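Local coordinates for hypothetical protein jhp0584 (Helicobacter pylori J99, PDB 4R7K), which is of unknown function but belongs to the SRPBCC superfamily, so it probably binds a hydrophobic ligand in a pocket between sheet and long helix, at residues A[53-64]-A[143-153]. Residues are numbered along the deposited sequence; the frame is centred on the assembly and turned at random. Where two conformers were deposited one is given.
Sequences KGLDFNKVVQHL and VEKLDNDRVRI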
# COMPACT_ATOMS: atom_id res chain seq x y z
N LYS A 53 9.29 16.30 15.11
CA LYS A 53 9.96 17.00 16.21
C LYS A 53 11.46 16.81 16.11
O LYS A 53 11.92 15.74 15.78
CB LYS A 53 9.46 16.40 17.53
CG LYS A 53 10.00 16.98 18.84
CD LYS A 53 9.25 18.21 19.28
CE LYS A 53 9.56 18.52 20.75
NZ LYS A 53 8.86 19.76 21.18
N GLY A 54 12.22 17.88 16.36
CA GLY A 54 13.70 17.81 16.40
C GLY A 54 14.40 17.72 15.05
O GLY A 54 15.59 17.48 14.98
N LEU A 55 13.63 17.88 13.98
CA LEU A 55 14.16 17.84 12.61
C LEU A 55 14.68 19.24 12.26
O LEU A 55 14.02 20.23 12.59
CB LEU A 55 13.02 17.47 11.67
CG LEU A 55 13.35 17.10 10.24
CD1 LEU A 55 14.38 15.98 10.22
CD2 LEU A 55 12.06 16.69 9.53
N ASP A 56 15.83 19.33 11.60
CA ASP A 56 16.39 20.62 11.25
C ASP A 56 15.85 21.15 9.90
O ASP A 56 15.98 20.49 8.86
CB ASP A 56 17.93 20.57 11.17
CG ASP A 56 18.51 21.93 10.97
OD1 ASP A 56 18.38 22.74 11.90
OD2 ASP A 56 19.02 22.21 9.88
N PHE A 57 15.24 22.32 9.93
CA PHE A 57 14.70 22.95 8.73
C PHE A 57 15.73 23.04 7.62
O PHE A 57 15.48 22.60 6.52
CB PHE A 57 14.17 24.35 9.05
CG PHE A 57 13.73 25.16 7.85
CD1 PHE A 57 12.47 25.00 7.31
CD2 PHE A 57 14.56 26.14 7.33
CE1 PHE A 57 12.06 25.76 6.23
CE2 PHE A 57 14.16 26.90 6.23
CZ PHE A 57 12.91 26.72 5.69
N ASN A 58 16.88 23.62 7.91
CA ASN A 58 17.92 23.80 6.88
C ASN A 58 18.32 22.51 6.19
O ASN A 58 18.50 22.47 4.98
CB ASN A 58 19.13 24.55 7.47
CG ASN A 58 18.89 26.05 7.51
OD1 ASN A 58 18.23 26.62 6.61
ND2 ASN A 58 19.44 26.71 8.50
N LYS A 59 18.45 21.45 6.98
CA LYS A 59 18.86 20.17 6.44
C LYS A 59 17.79 19.60 5.51
O LYS A 59 18.08 19.04 4.48
CB LYS A 59 19.20 19.22 7.61
CG LYS A 59 19.95 17.94 7.25
CD LYS A 59 21.25 18.16 6.45
CE LYS A 59 22.30 18.96 7.17
NZ LYS A 59 23.53 19.10 6.34
N VAL A 60 16.54 19.76 5.88
CA VAL A 60 15.45 19.27 5.05
C VAL A 60 15.44 20.00 3.72
O VAL A 60 15.34 19.38 2.65
CB VAL A 60 14.10 19.40 5.79
CG1 VAL A 60 12.94 19.12 4.85
CG2 VAL A 60 14.07 18.47 6.99
N VAL A 61 15.59 21.32 3.76
CA VAL A 61 15.60 22.12 2.54
C VAL A 61 16.75 21.66 1.63
O VAL A 61 16.61 21.46 0.42
CB VAL A 61 15.68 23.63 2.87
CG1 VAL A 61 15.88 24.46 1.62
CG2 VAL A 61 14.44 24.10 3.59
N GLN A 62 17.91 21.44 2.23
CA GLN A 62 19.04 21.01 1.48
C GLN A 62 18.78 19.69 0.79
O GLN A 62 19.11 19.53 -0.38
CB GLN A 62 20.22 20.84 2.42
CG GLN A 62 21.44 20.35 1.73
CD GLN A 62 22.56 20.07 2.68
OE1 GLN A 62 22.39 20.17 3.91
NE2 GLN A 62 23.70 19.70 2.13
N HIS A 63 18.19 18.75 1.51
CA HIS A 63 17.97 17.42 0.93
C HIS A 63 16.81 17.34 -0.04
O HIS A 63 16.71 16.37 -0.81
CB HIS A 63 17.83 16.35 1.99
CG HIS A 63 19.08 16.13 2.78
ND1 HIS A 63 19.06 15.80 4.11
CD2 HIS A 63 20.38 16.19 2.42
CE1 HIS A 63 20.30 15.67 4.54
NE2 HIS A 63 21.12 15.91 3.54
N LEU A 64 15.96 18.35 -0.02
CA LEU A 64 14.87 18.44 -0.99
C LEU A 64 15.36 19.21 -2.22
O LEU A 64 15.15 18.76 -3.34
CB LEU A 64 13.66 19.15 -0.40
CG LEU A 64 12.55 19.43 -1.40
CD1 LEU A 64 12.03 18.12 -1.98
CD2 LEU A 64 11.42 20.19 -0.74
N VAL A 143 7.82 23.56 3.13
CA VAL A 143 8.59 23.11 4.29
C VAL A 143 8.63 24.30 5.25
O VAL A 143 9.01 25.40 4.83
CB VAL A 143 10.04 22.71 3.91
CG1 VAL A 143 10.79 22.20 5.15
CG2 VAL A 143 10.09 21.61 2.85
N GLU A 144 8.23 24.10 6.51
CA GLU A 144 8.27 25.18 7.48
C GLU A 144 8.54 24.77 8.91
O GLU A 144 8.23 23.65 9.35
CB GLU A 144 6.98 26.02 7.44
CG GLU A 144 5.74 25.29 7.84
CD GLU A 144 4.50 26.19 7.84
OE1 GLU A 144 4.68 27.43 7.97
OE2 GLU A 144 3.37 25.66 7.73
N LYS A 145 9.15 25.71 9.61
CA LYS A 145 9.39 25.58 11.04
C LYS A 145 8.10 25.87 11.80
O LYS A 145 7.39 26.85 11.50
CB LYS A 145 10.39 26.64 11.46
CG LYS A 145 11.78 26.54 10.90
CD LYS A 145 12.61 27.65 11.57
CE LYS A 145 14.07 27.60 11.23
NZ LYS A 145 14.70 26.43 11.88
N LEU A 146 7.78 25.03 12.78
CA LEU A 146 6.59 25.20 13.61
C LEU A 146 7.07 25.36 15.04
O LEU A 146 8.22 25.02 15.35
CB LEU A 146 5.63 24.00 13.53
CG LEU A 146 5.02 23.62 12.18
CD1 LEU A 146 4.00 22.55 12.40
CD2 LEU A 146 4.42 24.85 11.52
N ASP A 147 6.20 25.86 15.90
CA ASP A 147 6.56 26.07 17.32
C ASP A 147 7.11 24.83 17.99
O ASP A 147 6.74 23.71 17.65
CB ASP A 147 5.34 26.50 18.13
CG ASP A 147 4.97 27.94 17.91
OD1 ASP A 147 5.88 28.76 17.69
OD2 ASP A 147 3.76 28.26 17.99
N ASN A 148 8.02 25.07 18.92
CA ASN A 148 8.63 24.04 19.75
C ASN A 148 9.42 22.97 18.99
O ASN A 148 9.19 21.78 19.18
CB ASN A 148 7.56 23.41 20.65
CG ASN A 148 8.14 22.80 21.91
OD1 ASN A 148 9.33 22.93 22.19
ND2 ASN A 148 7.29 22.15 22.69
N ASP A 149 10.31 23.41 18.12
CA ASP A 149 11.25 22.53 17.43
C ASP A 149 10.67 21.43 16.54
O ASP A 149 11.21 20.33 16.50
CB ASP A 149 12.15 21.91 18.52
CG ASP A 149 13.38 21.23 17.97
OD1 ASP A 149 13.91 21.66 16.92
OD2 ASP A 149 13.84 20.27 18.64
N ARG A 150 9.63 21.75 15.78
CA ARG A 150 9.02 20.80 14.86
C ARG A 150 9.12 21.36 13.46
O ARG A 150 9.12 22.57 13.27
CB ARG A 150 7.53 20.58 15.20
CG ARG A 150 7.23 19.99 16.57
CD ARG A 150 5.72 19.94 16.76
NE ARG A 150 5.15 21.28 16.79
CZ ARG A 150 3.95 21.59 16.31
NH1 ARG A 150 3.20 20.69 15.73
NH2 ARG A 150 3.53 22.85 16.37
N VAL A 151 9.21 20.49 12.47
CA VAL A 151 9.23 20.90 11.08
C VAL A 151 8.10 20.20 10.36
O VAL A 151 7.88 18.99 10.57
CB VAL A 151 10.58 20.57 10.41
CG1 VAL A 151 10.50 20.68 8.91
CG2 VAL A 151 11.69 21.45 10.99
N ARG A 152 7.35 20.97 9.58
CA ARG A 152 6.29 20.47 8.73
C ARG A 152 6.75 20.37 7.29
O ARG A 152 7.41 21.28 6.77
CB ARG A 152 5.10 21.42 8.79
CG ARG A 152 3.94 21.07 7.85
CD ARG A 152 2.90 22.18 7.96
NE ARG A 152 1.65 21.91 7.22
CZ ARG A 152 0.91 22.84 6.62
NH1 ARG A 152 1.32 24.09 6.58
NH2 ARG A 152 -0.22 22.50 6.02
N ILE A 153 6.43 19.24 6.65
CA ILE A 153 6.68 19.05 5.24
C ILE A 153 5.36 18.68 4.57
O ILE A 153 4.79 17.61 4.82
CB ILE A 153 7.74 17.94 4.95
CG1 ILE A 153 8.98 18.13 5.79
CG2 ILE A 153 8.08 17.96 3.46
CD1 ILE A 153 9.98 16.99 5.74
O HOH W 1 14.52 23.51 12.52
O HOH W 2 17.13 25.08 10.60
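Phe57, Val60 and Leu64 of helix 57-65 pack on Val143, Val151 and Ile153 of the 136-146/150-160 hairpin, a helix-on-sheet contact extended at the turn of the hairpin by backbone pairing to the end of strand 44-53. The helix runs nearly antiparallel to 143-146, at 172° and 8.9 Å between the axes of the short segments. Val143 CG1 fits between Val60 CG1, at 3.8 Å, and CD1 of Phe57, while its CG2 meets Leu64 CD2. Val60 CG1 and Ile153 CD1 approach tip to tip. With CG anti to the backbone N (chi1 173°), the Phe57 ring reaches down to the strand, where CE1 lies 3.4 Å from Val143 O, which sits at the ring edge near its plane; Val61 CG2 lies over one face, toward the rim. Lys145 crosses the Phe57 side chain at about a right angle, its CG 3.7 Å from Phe57 CB. The chain then bends at chi4 (-70°), bringing NZ to two waters: weakly to one that accepts from Phe57 N, and to another that bridges Asp56 OD1 and Asn58 N at the start of the helix. Asp56 is the N-cap, its OD2 accepting from Lys59 N. In the helix-grip fold expected of an SRPBCC protein, this short helix follows the first strand of the antiparallel sheet; helix 174-190 also touches Leu55, Val60 and Ile153. Ahead of the helix, where strand 44-53 ends, Lys53 pairs with Arg150 as an antiparallel non-hydrogen-bonded pair, and Gly54 N donates to Asp149 O (2.7 Å). Lys53 NZ bonds Asn148 O at 2.9 Å, tilted from the carbonyl plane, and forms a salt bridge with Glu41 of the second subunit.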